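Local coordinates for biogenic amine-binding protein (Rhodnius prolixus, PDB 4GE1), which binds small biogenic amines such as serotonin and norepinephrine in a lipocalin barrel, probably scavenging them in the saliva of this blood-feeding insect, at residues 112-115 against 119-122; 18-23 against 87-92; 44-49 against 137-142; 93-98 against 104-109; 14-19 against 77-82. One frame throughout, in Å; residues are numbered along the deposited sequence.

Interaction 1: residues 112-115 against 119-122; sequences YIDT and KYSV
Backbone hydrogen bonds between I113, D114 and V122 tie together the two strands of this hairpin, which run antiparallel. V122 N donates to D114 O at 2.8 Å and 161°, while V122 O accepts from I113 N at 2.9 Å, a more bent bond of 139°. Two residues, I113 and D114, thus stand opposite one, V122: a classic beta bulge. The next pair, T115 with S121, is a non-hydrogen-bonded one, and there S121 CA makes a CA-H...O contact of 3.2 Å to D114 O.

Side-chain hydrogen bonds extend the pairing past the end of the backbone bonds. T115 OG1, placed anti to its own amide nitrogen (chi1 -176°), donates to Y120 O at 2.7 Å and also accepts from the backbone of Y117 in the turn. On the other face, Y120 OH gives its proton to D114 OD2 at 2.6 Å. It meets the carboxylate from above its plane, although D114 OD2 itself lies at the edge of the phenol ring.

Van der Waals and ring-edge contacts complete the interface. I113 CD1 touches V122 CG1 at 4.1 Å, and helix 150-159 packs against V122 and Y120. S121 OG sits at the edge of the Y112 ring, 3.5 Å from Y112 CE2; it and Y112 OH are both hydrogen-bonded to Q139 NE2. Chemically, the hairpin end has two characters: a short phenol-carboxylate bond, which should stabilise the negative charge of D114, lies on the helix side, while the hydroxyls of Y112 and S121, linked through Q139, border the tryptamine pocket.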
# COMPACT_ATOMS: atom_id res chain seq x y z
N TYR A 112 -5.42 -7.29 4.09
CA TYR A 112 -6.55 -6.46 3.68
C TYR A 112 -7.76 -6.70 4.59
O TYR A 112 -8.36 -7.78 4.61
CB TYR A 112 -6.88 -6.61 2.19
CG TYR A 112 -5.99 -5.73 1.34
CD1 TYR A 112 -4.83 -6.23 0.76
CD2 TYR A 112 -6.27 -4.38 1.18
CE1 TYR A 112 -4.00 -5.41 0.01
CE2 TYR A 112 -5.44 -3.55 0.42
CZ TYR A 112 -4.31 -4.08 -0.16
OH TYR A 112 -3.46 -3.27 -0.90
N ILE A 113 -8.08 -5.65 5.34
CA ILE A 113 -9.19 -5.65 6.27
C ILE A 113 -10.53 -5.62 5.54
O ILE A 113 -11.49 -6.27 5.96
CB ILE A 113 -9.07 -4.43 7.20
CG1 ILE A 113 -7.81 -4.55 8.05
CG2 ILE A 113 -10.31 -4.28 8.06
CD1 ILE A 113 -7.49 -3.31 8.85
N ASP A 114 -10.58 -4.86 4.44
CA ASP A 114 -11.79 -4.73 3.63
C ASP A 114 -11.51 -4.04 2.29
O ASP A 114 -10.52 -3.31 2.15
CB ASP A 114 -12.86 -3.94 4.40
CG ASP A 114 -14.23 -3.99 3.73
OD1 ASP A 114 -14.52 -4.99 3.04
OD2 ASP A 114 -15.01 -3.04 3.91
N THR A 115 -12.38 -4.28 1.31
CA THR A 115 -12.29 -3.62 0.01
C THR A 115 -13.51 -3.92 -0.84
O THR A 115 -14.11 -5.00 -0.73
CB THR A 115 -11.05 -4.07 -0.78
OG1 THR A 115 -10.96 -3.33 -2.00
CG2 THR A 115 -11.14 -5.56 -1.10
N LYS A 119 -13.40 0.92 -5.55
CA LYS A 119 -13.40 2.23 -4.90
C LYS A 119 -12.37 2.36 -3.78
O LYS A 119 -11.53 3.27 -3.81
CB LYS A 119 -14.79 2.57 -4.36
CG LYS A 119 -15.78 2.98 -5.42
CD LYS A 119 -17.11 3.37 -4.81
CE LYS A 119 -18.05 3.90 -5.86
NZ LYS A 119 -18.27 2.91 -6.95
N TYR A 120 -12.43 1.46 -2.80
CA TYR A 120 -11.63 1.59 -1.59
C TYR A 120 -11.07 0.26 -1.11
O TYR A 120 -11.61 -0.80 -1.39
CB TYR A 120 -12.47 2.19 -0.47
CG TYR A 120 -13.40 1.18 0.19
CD1 TYR A 120 -13.00 0.48 1.33
CD2 TYR A 120 -14.66 0.92 -0.33
CE1 TYR A 120 -13.85 -0.46 1.93
CE2 TYR A 120 -15.51 -0.01 0.26
CZ TYR A 120 -15.10 -0.69 1.39
OH TYR A 120 -15.94 -1.61 1.97
N SER A 121 -9.98 0.34 -0.35
CA SER A 121 -9.48 -0.81 0.39
C SER A 121 -8.85 -0.31 1.68
O SER A 121 -8.35 0.81 1.74
CB SER A 121 -8.47 -1.60 -0.43
OG SER A 121 -7.34 -0.81 -0.77
N VAL A 122 -8.87 -1.14 2.71
CA VAL A 122 -8.27 -0.79 3.98
C VAL A 122 -7.25 -1.86 4.34
O VAL A 122 -7.54 -3.05 4.29
CB VAL A 122 -9.33 -0.64 5.07
CG1 VAL A 122 -8.69 -0.29 6.40
CG2 VAL A 122 -10.35 0.42 4.65

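Interaction 2: residues 18-23 against 87-92; sequences NFFTGS and GKYTAK
With chi1 of -64°, F20 swings its ring beside its own backbone nitrogen and sends it toward Y89, whose ring, at chi1 63°, stands between backbone nitrogen and carbonyl carbon and comes to meet it from the opposite direction. The two rings form an offset edge-to-face pair, the edge of F20 turned to the face of Y89, with planes 83° apart and centroids separated by 5.8 Å. F20 CZ is 4.0 Å from Y89 CE2, and Y89 OH comes close to the plane of the phenylalanine ring, 3.8 Å from F20 CE2.

No hydrogen bond links the pair, which holds by aromatic and van der Waals attraction. The buried phenol oxygen is satisfied elsewhere, by a hydrogen bond to E58, which should help fix the direction of the Y89 ring. Tryptamine touches this tyrosine, making F20 a second-shell neighbour of the ligand site.

An inverse gamma turn centred on F20 carries the chain from the short helix 16-19 toward strand 23-31. Around it the packing is aromatic: F19 CD1 lies over the centre of one face of the F20 ring, H48 meets F20 edge-to-face, and F82 stacks on Y89. The contact therefore joins the segment after helix 16-19 to strand 88-96 inside the barrel, with strands 43-50 and 55-64 packing against F20.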
# COMPACT_ATOMS: atom_id res chain seq x y z
N ASN A 18 -9.60 -8.97 -9.71
CA ASN A 18 -10.28 -7.68 -9.63
C ASN A 18 -9.56 -6.67 -8.75
O ASN A 18 -9.88 -5.48 -8.76
CB ASN A 18 -11.71 -7.86 -9.09
CG ASN A 18 -12.62 -8.57 -10.06
OD1 ASN A 18 -12.39 -8.57 -11.27
ND2 ASN A 18 -13.68 -9.18 -9.54
N PHE A 19 -8.60 -7.14 -7.95
CA PHE A 19 -7.92 -6.23 -7.04
C PHE A 19 -6.60 -5.73 -7.62
O PHE A 19 -6.34 -4.53 -7.65
CB PHE A 19 -7.71 -6.87 -5.67
CG PHE A 19 -7.21 -5.91 -4.62
CD1 PHE A 19 -5.85 -5.75 -4.39
CD2 PHE A 19 -8.10 -5.15 -3.87
CE1 PHE A 19 -5.39 -4.86 -3.43
CE2 PHE A 19 -7.65 -4.26 -2.91
CZ PHE A 19 -6.29 -4.12 -2.69
N PHE A 20 -5.77 -6.67 -8.06
CA PHE A 20 -4.44 -6.32 -8.56
C PHE A 20 -4.48 -5.86 -10.03
O PHE A 20 -3.89 -6.49 -10.91
CB PHE A 20 -3.48 -7.48 -8.37
CG PHE A 20 -3.23 -7.83 -6.93
CD1 PHE A 20 -3.76 -8.99 -6.39
CD2 PHE A 20 -2.50 -6.98 -6.12
CE1 PHE A 20 -3.54 -9.32 -5.07
CE2 PHE A 20 -2.27 -7.29 -4.79
CZ PHE A 20 -2.79 -8.47 -4.26
N THR A 21 -5.18 -4.77 -10.27
CA THR A 21 -5.18 -4.14 -11.58
C THR A 21 -5.40 -2.64 -11.40
O THR A 21 -6.05 -2.22 -10.44
CB THR A 21 -6.27 -4.71 -12.50
OG1 THR A 21 -6.24 -4.02 -13.76
CG2 THR A 21 -7.64 -4.52 -11.88
N GLY A 22 -4.86 -1.84 -12.31
CA GLY A 22 -4.96 -0.40 -12.19
C GLY A 22 -4.12 0.11 -11.03
O GLY A 22 -3.07 -0.45 -10.73
N SER A 23 -4.61 1.15 -10.36
CA SER A 23 -3.81 1.83 -9.34
C SER A 23 -4.64 2.25 -8.12
O SER A 23 -5.87 2.22 -8.14
CB SER A 23 -3.14 3.06 -9.95
OG SER A 23 -4.11 3.96 -10.42
N GLY A 87 -7.64 -12.14 1.93
CA GLY A 87 -6.85 -11.02 1.46
C GLY A 87 -5.62 -10.83 2.33
O GLY A 87 -5.47 -9.79 2.98
N LYS A 88 -4.75 -11.82 2.34
CA LYS A 88 -3.58 -11.81 3.21
C LYS A 88 -2.40 -12.50 2.54
O LYS A 88 -2.53 -13.62 2.04
CB LYS A 88 -3.90 -12.50 4.53
CG LYS A 88 -2.72 -12.65 5.46
CD LYS A 88 -3.18 -13.19 6.81
CE LYS A 88 -2.02 -13.30 7.79
NZ LYS A 88 -1.40 -11.97 8.11
N TYR A 89 -1.26 -11.83 2.53
CA TYR A 89 -0.09 -12.38 1.87
C TYR A 89 1.19 -11.77 2.39
O TYR A 89 1.18 -10.76 3.09
CB TYR A 89 -0.19 -12.21 0.34
CG TYR A 89 -0.22 -10.77 -0.16
CD1 TYR A 89 0.89 -10.21 -0.78
CD2 TYR A 89 -1.36 -9.99 -0.03
CE1 TYR A 89 0.87 -8.89 -1.25
CE2 TYR A 89 -1.39 -8.67 -0.50
CZ TYR A 89 -0.27 -8.13 -1.10
OH TYR A 89 -0.29 -6.83 -1.56
N THR A 90 2.30 -12.41 2.04
CA THR A 90 3.61 -11.87 2.32
C THR A 90 4.28 -11.44 1.02
O THR A 90 4.14 -12.10 -0.02
CB THR A 90 4.49 -12.90 3.04
OG1 THR A 90 3.73 -13.56 4.06
CG2 THR A 90 5.70 -12.22 3.67
N ALA A 91 5.01 -10.34 1.07
CA ALA A 91 5.70 -9.84 -0.10
C ALA A 91 7.12 -9.47 0.27
O ALA A 91 7.42 -9.16 1.42
CB ALA A 91 4.96 -8.64 -0.67
N LYS A 92 8.01 -9.57 -0.71
CA LYS A 92 9.33 -8.98 -0.59
C LYS A 92 9.18 -7.55 -1.12
O LYS A 92 8.73 -7.34 -2.26
CB LYS A 92 10.35 -9.77 -1.42
CG LYS A 92 11.76 -9.19 -1.40
CD LYS A 92 12.23 -8.92 0.02
CE LYS A 92 13.71 -9.19 0.19
NZ LYS A 92 14.01 -10.64 0.05

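Interaction 3: residues 44-49 against 137-142; sequences TKFLHQ and AVQSRT. With TSS (2-(1H-indol-3-yl)ethanamine), chain E.
The amine pocket inside the lipocalin barrel is the setting here, where strands 43-50 and 130-140, flanking strand 23-31, each send a side chain inward to meet over it. F46 and Q139 carry the contact. Their side chains cross at about a right angle, the ring and amide planes 53° apart, and the amide carbon Q139 CD lies at the edge of the phenylalanine ring. The closest atoms are F46 CE2 and Q139 OE1, 3.4 Å apart, while Q139 NE2 is 3.7 Å from F46 CZ.

An extended glutamine chain beyond CG (chi2 179°) carries the amide deep enough to reach both the ring and the ligand. Both ends of that amide have partners: Q139 NE2 is hydrogen-bonded to S121 and Y112, which probably orients the group so that its oxygen faces tryptamine. Past the end of strand 130-140, R141 comes near H48, each engaged elsewhere: H48 ND1 is hydrogen-bonded to E58, and the R141 guanidinium binds backbone oxygens, among them those of S23 and F19. On the ligand side, tryptamine NE1 donates to Q139 OE1 at 3.2 Å with an angle of 155° at the hydrogen.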
# COMPACT_ATOMS: atom_id res chain seq x y z
N THR A 44 1.08 9.10 -1.74
CA THR A 44 1.48 7.84 -2.36
C THR A 44 0.45 7.36 -3.38
O THR A 44 -0.75 7.34 -3.12
CB THR A 44 1.77 6.74 -1.33
OG1 THR A 44 2.96 7.06 -0.59
CG2 THR A 44 1.98 5.40 -2.04
N LYS A 45 0.94 7.00 -4.55
CA LYS A 45 0.12 6.33 -5.55
C LYS A 45 0.86 5.06 -5.91
O LYS A 45 2.10 5.05 -5.98
CB LYS A 45 -0.06 7.21 -6.79
CG LYS A 45 -0.76 6.52 -7.95
CD LYS A 45 -1.00 7.50 -9.10
CE LYS A 45 -1.82 6.85 -10.22
NZ LYS A 45 -2.21 7.83 -11.29
N PHE A 46 0.13 3.97 -6.10
CA PHE A 46 0.80 2.77 -6.58
C PHE A 46 0.08 2.07 -7.72
O PHE A 46 -1.13 2.21 -7.91
CB PHE A 46 1.23 1.81 -5.45
CG PHE A 46 0.11 1.25 -4.60
CD1 PHE A 46 -0.30 -0.07 -4.76
CD2 PHE A 46 -0.47 2.00 -3.59
CE1 PHE A 46 -1.30 -0.62 -3.95
CE2 PHE A 46 -1.47 1.46 -2.77
CZ PHE A 46 -1.89 0.15 -2.97
N LEU A 47 0.88 1.36 -8.52
CA LEU A 47 0.39 0.69 -9.71
C LEU A 47 0.69 -0.79 -9.57
O LEU A 47 1.81 -1.17 -9.23
CB LEU A 47 1.12 1.25 -10.93
CG LEU A 47 0.53 1.04 -12.32
CD1 LEU A 47 -0.77 1.80 -12.44
CD2 LEU A 47 1.52 1.49 -13.39
N HIS A 48 -0.28 -1.65 -9.85
CA HIS A 48 0.02 -3.06 -9.71
C HIS A 48 -0.64 -4.00 -10.71
O HIS A 48 -1.60 -3.65 -11.39
CB HIS A 48 -0.14 -3.55 -8.25
CG HIS A 48 -1.51 -3.36 -7.69
ND1 HIS A 48 -1.79 -3.50 -6.34
CD2 HIS A 48 -2.69 -3.05 -8.29
CE1 HIS A 48 -3.08 -3.28 -6.13
NE2 HIS A 48 -3.64 -3.01 -7.30
N GLN A 49 -0.08 -5.20 -10.82
CA GLN A 49 -0.57 -6.18 -11.78
C GLN A 49 -0.36 -7.60 -11.28
O GLN A 49 0.52 -7.86 -10.46
CB GLN A 49 0.15 -6.01 -13.11
CG GLN A 49 1.66 -5.93 -12.94
CD GLN A 49 2.45 -6.24 -14.20
OE1 GLN A 49 2.11 -5.79 -15.30
NE2 GLN A 49 3.53 -7.00 -14.04
N ALA A 137 -3.64 1.78 6.53
CA ALA A 137 -3.87 2.69 5.41
C ALA A 137 -5.26 2.58 4.78
O ALA A 137 -5.76 1.48 4.54
CB ALA A 137 -2.79 2.50 4.33
N VAL A 138 -5.86 3.74 4.53
CA VAL A 138 -7.04 3.83 3.67
C VAL A 138 -6.61 4.16 2.24
O VAL A 138 -5.79 5.06 2.00
CB VAL A 138 -8.05 4.86 4.19
CG1 VAL A 138 -9.17 5.06 3.18
CG2 VAL A 138 -8.62 4.39 5.53
N GLN A 139 -7.14 3.40 1.29
CA GLN A 139 -6.73 3.50 -0.11
C GLN A 139 -7.94 3.66 -1.03
O GLN A 139 -9.00 3.09 -0.80
CB GLN A 139 -5.88 2.28 -0.49
CG GLN A 139 -4.73 2.04 0.50
CD GLN A 139 -3.88 0.82 0.17
OE1 GLN A 139 -2.67 0.82 0.38
NE2 GLN A 139 -4.52 -0.23 -0.34
N SER A 140 -7.78 4.48 -2.07
CA SER A 140 -8.89 4.80 -2.95
C SER A 140 -8.45 4.65 -4.41
O SER A 140 -7.27 4.73 -4.73
CB SER A 140 -9.36 6.23 -2.69
OG SER A 140 -10.39 6.63 -3.59
N ARG A 141 -9.42 4.39 -5.28
CA ARG A 141 -9.15 4.33 -6.71
C ARG A 141 -9.01 5.75 -7.26
O ARG A 141 -8.44 5.95 -8.33
CB ARG A 141 -10.26 3.58 -7.45
CG ARG A 141 -10.30 2.07 -7.16
CD ARG A 141 -8.99 1.37 -7.53
NE ARG A 141 -9.16 -0.07 -7.68
CZ ARG A 141 -8.18 -0.92 -7.99
NH1 ARG A 141 -6.94 -0.47 -8.17
NH2 ARG A 141 -8.43 -2.22 -8.12
N THR A 142 -9.53 6.71 -6.51
CA THR A 142 -9.38 8.13 -6.84
C THR A 142 -8.58 8.84 -5.74
O THR A 142 -8.27 8.24 -4.70
CB THR A 142 -10.73 8.82 -7.05
OG1 THR A 142 -11.59 8.54 -5.95
CG2 THR A 142 -11.40 8.33 -8.35
N1 TSS E . 4.81 0.73 -0.14
CA TSS E . 5.04 0.21 1.18
CB TSS E . 3.90 0.25 2.14
CG TSS E . 2.53 -0.01 1.61
CD1 TSS E . 1.50 0.92 1.47
NE1 TSS E . 0.41 0.31 0.97
CE2 TSS E . 0.70 -1.03 0.75
CD2 TSS E . 2.00 -1.25 1.14
CZ2 TSS E . -0.09 -2.09 0.23
CH2 TSS E . 0.46 -3.37 0.12
CZ3 TSS E . 1.78 -3.59 0.52
CE3 TSS E . 2.55 -2.54 1.03

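Interaction 4: residues 93-98 against 104-109; sequences NVIVEK and DERTLQ
N93 OD1 is gripped by two nitrogens of the R106 side chain, NH2 at 2.9 Å and NE at 3.0 Å. Both reach the oxygen from the same face of the amide, NH2 from well above its plane, while the oxygen lies near the guanidinium plane at its edge. Two N-H groups on one acceptor should hold the guanidinium against rotation. R106 CG stands between backbone N and carbonyl carbon (chi1 62°), and the chain then extends to NE beside N93. I95 lies over one face of the guanidinium, I95 CD1 3.2 Å from R106 NH2, and L108 CD1 sits 3.4 Å from N93 CB.

Behind these, N93 and R106 form a hydrogen-bonded antiparallel pair, N93 N donating to R106 O at 2.7 Å. I95 and D104 form the next such pair, with V94 and E105 as the non-hydrogen-bonded pair between them.

Farther out, N93 ND2 is hydrogen-bonded to D73 and S75 of the adjacent strand. D73 in turn binds tryptamine, so N93 connects this aspartate with R106, which also touches the ligand. A polar cluster built on a regular antiparallel hairpin here forms part of the wall of the lipocalin ligand pocket.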
# COMPACT_ATOMS: atom_id res chain seq x y z
N ASN A 93 9.52 -6.57 -0.30
CA ASN A 93 9.44 -5.19 -0.75
C ASN A 93 10.83 -4.58 -0.84
O ASN A 93 11.63 -4.67 0.09
CB ASN A 93 8.51 -4.36 0.15
CG ASN A 93 8.41 -2.90 -0.29
OD1 ASN A 93 9.20 -2.07 0.14
ND2 ASN A 93 7.44 -2.59 -1.13
N VAL A 94 11.11 -4.00 -2.00
CA VAL A 94 12.43 -3.47 -2.30
C VAL A 94 12.35 -1.96 -2.47
O VAL A 94 11.59 -1.46 -3.30
CB VAL A 94 13.00 -4.11 -3.58
CG1 VAL A 94 14.46 -3.75 -3.76
CG2 VAL A 94 12.82 -5.62 -3.53
N ILE A 95 13.13 -1.24 -1.67
CA ILE A 95 13.23 0.21 -1.81
C ILE A 95 14.23 0.45 -2.93
O ILE A 95 15.36 -0.05 -2.88
CB ILE A 95 13.75 0.87 -0.52
CG1 ILE A 95 12.96 0.39 0.70
CG2 ILE A 95 13.74 2.38 -0.64
CD1 ILE A 95 11.49 0.69 0.63
N VAL A 96 13.83 1.20 -3.95
CA VAL A 96 14.67 1.40 -5.12
C VAL A 96 14.83 2.85 -5.56
O VAL A 96 14.00 3.71 -5.25
CB VAL A 96 14.13 0.61 -6.32
CG1 VAL A 96 14.00 -0.87 -5.97
CG2 VAL A 96 12.79 1.17 -6.75
N GLU A 97 15.92 3.11 -6.28
CA GLU A 97 16.10 4.37 -6.99
C GLU A 97 15.12 4.46 -8.15
O GLU A 97 14.49 3.46 -8.53
CB GLU A 97 17.52 4.46 -7.55
CG GLU A 97 18.63 4.33 -6.52
CD GLU A 97 18.79 5.59 -5.68
OE1 GLU A 97 18.02 6.55 -5.91
OE2 GLU A 97 19.67 5.61 -4.80
N LYS A 98 15.01 5.65 -8.72
CA LYS A 98 14.12 5.89 -9.85
C LYS A 98 14.35 4.89 -10.97
O LYS A 98 13.40 4.49 -11.65
CB LYS A 98 14.31 7.32 -10.36
CG LYS A 98 13.29 7.76 -11.40
CD LYS A 98 13.22 9.28 -11.48
CE LYS A 98 13.68 9.78 -12.84
NZ LYS A 98 13.47 11.25 -12.98
N ASP A 104 17.45 -0.93 -0.54
CA ASP A 104 17.24 -1.82 0.60
C ASP A 104 16.04 -2.73 0.31
O ASP A 104 15.28 -2.47 -0.64
CB ASP A 104 16.96 -1.00 1.87
CG ASP A 104 17.11 -1.82 3.15
OD1 ASP A 104 17.28 -3.06 3.08
OD2 ASP A 104 17.06 -1.22 4.25
N GLU A 105 15.89 -3.78 1.11
CA GLU A 105 14.80 -4.74 0.95
C GLU A 105 14.29 -5.26 2.31
O GLU A 105 15.02 -5.27 3.32
CB GLU A 105 15.24 -5.92 0.06
CG GLU A 105 16.48 -6.68 0.57
CD GLU A 105 17.02 -7.70 -0.44
OE1 GLU A 105 16.68 -8.90 -0.33
OE2 GLU A 105 17.83 -7.32 -1.31
N ARG A 106 13.03 -5.69 2.33
CA ARG A 106 12.42 -6.17 3.55
C ARG A 106 11.24 -7.07 3.22
O ARG A 106 10.76 -7.11 2.08
CB ARG A 106 11.89 -4.98 4.34
CG ARG A 106 10.83 -4.23 3.57
CD ARG A 106 10.66 -2.82 4.06
NE ARG A 106 10.03 -2.00 3.03
CZ ARG A 106 9.38 -0.86 3.26
NH1 ARG A 106 9.27 -0.41 4.50
NH2 ARG A 106 8.84 -0.18 2.25
N THR A 107 10.78 -7.79 4.24
CA THR A 107 9.59 -8.62 4.12
C THR A 107 8.41 -7.87 4.73
O THR A 107 8.51 -7.33 5.83
CB THR A 107 9.77 -9.93 4.87
OG1 THR A 107 11.01 -10.53 4.47
CG2 THR A 107 8.63 -10.89 4.58
N LEU A 108 7.29 -7.85 4.02
CA LEU A 108 6.08 -7.19 4.51
C LEU A 108 4.92 -8.17 4.57
O LEU A 108 4.60 -8.83 3.58
CB LEU A 108 5.70 -6.00 3.63
CG LEU A 108 6.68 -4.83 3.60
CD1 LEU A 108 6.22 -3.73 2.64
CD2 LEU A 108 6.82 -4.27 4.98
N GLN A 109 4.28 -8.25 5.74
CA GLN A 109 3.05 -9.02 5.87
C GLN A 109 1.87 -8.10 5.60
O GLN A 109 1.67 -7.10 6.30
CB GLN A 109 2.95 -9.63 7.27
CG GLN A 109 4.22 -10.38 7.68
CD GLN A 109 4.11 -11.01 9.07
OE1 GLN A 109 3.13 -10.81 9.79
NE2 GLN A 109 5.12 -11.80 9.44

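Interaction 5: residues 14-19 against 77-82; sequences FNKDNF and AKVSDF
This is an apolar contact at one end of the lipocalin barrel, where the segment around the short helix 16-19 packs against the turn that follows strand 69-78. A short N-terminal helix near the barrel end is a familiar lipocalin feature. K16 supplies the aliphatic part of the contact. The lysine and F82 side chains run antiparallel past one another, and K16 lays its last methylene over one face of the ring, K16 CE being 3.8 Å from the ring centroid and 20° off the normal, a CH-pi contact. The bend at chi4 (59°) leaves the ammonium nitrogen farther off, where any cation-pi attraction is long and at most weak. V79 CG1 flanks the same methylene at 4.1 Å from K16 CE.

The edge of the F82 ring is used by F14, whose ring crosses obliquely. F82 also adjoins the pocket residue Y89, which relates this outer contact to the barrel interior.

D81 N donates to K78 O at 2.8 Å within the turn, and N15 is the N-cap of the helix: N15 OD1 accepts from N18 N at 3.0 Å. Where the two phenylalanines meet, F14 CE2 and F82 CE2 are 4.1 Å apart.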
# COMPACT_ATOMS: atom_id res chain seq x y z
N PHE A 14 -10.97 -13.41 -1.43
CA PHE A 14 -10.27 -12.30 -2.07
C PHE A 14 -10.16 -12.54 -3.57
O PHE A 14 -9.56 -13.52 -4.01
CB PHE A 14 -8.88 -12.17 -1.44
CG PHE A 14 -8.22 -10.83 -1.65
CD1 PHE A 14 -8.83 -9.66 -1.21
CD2 PHE A 14 -6.98 -10.74 -2.25
CE1 PHE A 14 -8.22 -8.43 -1.38
CE2 PHE A 14 -6.36 -9.50 -2.43
CZ PHE A 14 -6.98 -8.35 -1.99
N ASN A 15 -10.76 -11.65 -4.35
CA ASN A 15 -10.68 -11.74 -5.81
C ASN A 15 -9.44 -11.01 -6.34
O ASN A 15 -9.46 -9.80 -6.57
CB ASN A 15 -11.95 -11.18 -6.46
CG ASN A 15 -12.03 -11.50 -7.95
OD1 ASN A 15 -11.04 -11.44 -8.67
ND2 ASN A 15 -13.23 -11.86 -8.40
N LYS A 16 -8.36 -11.76 -6.52
CA LYS A 16 -7.09 -11.20 -6.92
C LYS A 16 -7.18 -10.49 -8.27
O LYS A 16 -6.67 -9.38 -8.43
CB LYS A 16 -6.02 -12.29 -6.97
CG LYS A 16 -5.84 -13.03 -5.65
CD LYS A 16 -4.62 -13.93 -5.69
CE LYS A 16 -4.66 -14.96 -4.58
NZ LYS A 16 -5.88 -15.82 -4.67
N ASP A 17 -7.84 -11.13 -9.22
CA ASP A 17 -7.98 -10.58 -10.56
C ASP A 17 -8.57 -9.17 -10.54
O ASP A 17 -8.11 -8.29 -11.26
CB ASP A 17 -8.85 -11.50 -11.43
CG ASP A 17 -8.20 -12.84 -11.70
OD1 ASP A 17 -6.97 -12.88 -11.89
OD2 ASP A 17 -8.92 -13.86 -11.71
N ASN A 18 -9.60 -8.97 -9.71
CA ASN A 18 -10.28 -7.68 -9.63
C ASN A 18 -9.56 -6.67 -8.75
O ASN A 18 -9.88 -5.48 -8.76
CB ASN A 18 -11.71 -7.86 -9.09
CG ASN A 18 -12.62 -8.57 -10.06
OD1 ASN A 18 -12.39 -8.57 -11.27
ND2 ASN A 18 -13.68 -9.18 -9.54
N PHE A 19 -8.60 -7.14 -7.95
CA PHE A 19 -7.92 -6.23 -7.04
C PHE A 19 -6.60 -5.73 -7.62
O PHE A 19 -6.34 -4.53 -7.65
CB PHE A 19 -7.71 -6.87 -5.67
CG PHE A 19 -7.21 -5.91 -4.62
CD1 PHE A 19 -5.85 -5.75 -4.39
CD2 PHE A 19 -8.10 -5.15 -3.87
CE1 PHE A 19 -5.39 -4.86 -3.43
CE2 PHE A 19 -7.65 -4.26 -2.91
CZ PHE A 19 -6.29 -4.12 -2.69
N ALA A 77 5.34 -10.51 -5.17
CA ALA A 77 4.75 -11.68 -4.54
C ALA A 77 4.30 -12.66 -5.60
O ALA A 77 4.39 -12.38 -6.80
CB ALA A 77 3.58 -11.29 -3.66
N LYS A 78 3.84 -13.82 -5.14
CA LYS A 78 3.28 -14.83 -6.02
C LYS A 78 1.96 -15.28 -5.41
O LYS A 78 1.75 -15.14 -4.21
CB LYS A 78 4.23 -16.01 -6.18
CG LYS A 78 5.60 -15.62 -6.73
CD LYS A 78 6.51 -16.82 -6.93
CE LYS A 78 6.34 -17.43 -8.30
NZ LYS A 78 7.38 -18.47 -8.55
N VAL A 79 1.09 -15.82 -6.26
CA VAL A 79 -0.22 -16.27 -5.83
C VAL A 79 -0.13 -17.29 -4.70
O VAL A 79 -1.03 -17.37 -3.86
CB VAL A 79 -1.01 -16.88 -7.03
CG1 VAL A 79 -2.25 -17.62 -6.55
CG2 VAL A 79 -1.38 -15.79 -8.01
N SER A 80 0.97 -18.04 -4.65
CA SER A 80 1.12 -19.08 -3.63
C SER A 80 1.61 -18.50 -2.31
O SER A 80 1.87 -19.24 -1.37
CB SER A 80 2.05 -20.19 -4.12
OG SER A 80 3.33 -19.68 -4.43
N ASP A 81 1.75 -17.18 -2.26
CA ASP A 81 2.12 -16.47 -1.02
C ASP A 81 0.90 -15.97 -0.27
O ASP A 81 1.01 -15.35 0.77
CB ASP A 81 3.04 -15.29 -1.33
CG ASP A 81 4.46 -15.70 -1.66
OD1 ASP A 81 4.88 -16.79 -1.21
OD2 ASP A 81 5.15 -14.94 -2.36
N PHE A 82 -0.28 -16.24 -0.82
CA PHE A 82 -1.54 -15.83 -0.22
C PHE A 82 -2.08 -16.88 0.73
O PHE A 82 -1.83 -18.08 0.57
CB PHE A 82 -2.58 -15.52 -1.29
CG PHE A 82 -2.38 -14.20 -1.95
CD1 PHE A 82 -1.31 -14.00 -2.81
CD2 PHE A 82 -3.24 -13.15 -1.69
CE1 PHE A 82 -1.11 -12.77 -3.41
CE2 PHE A 82 -3.05 -11.92 -2.28
CZ PHE A 82 -1.98 -11.73 -3.15

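All five contacts touch one curled antiparallel sheet, the lipocalin barrel; interactions 2 and 5 bring the segment around helix 16-19 against it, share N18 and F19, and have centres about 6 Å apart. Interaction 4 comes next along the chain, followed by interaction 1; both use strand 102-115, yet their centres lie about 22 Å apart on opposite sides of the chain's centre. Interaction 3 brackets both in sequence, its centre about 10 Å from that of interaction 1, joined through neighbouring strands 120-127 and 130-140. Interactions 1 to 4 each contribute a ligand-pocket residue, so the tryptamine site is assembled from distant sequence, with interaction 5 packing farther out.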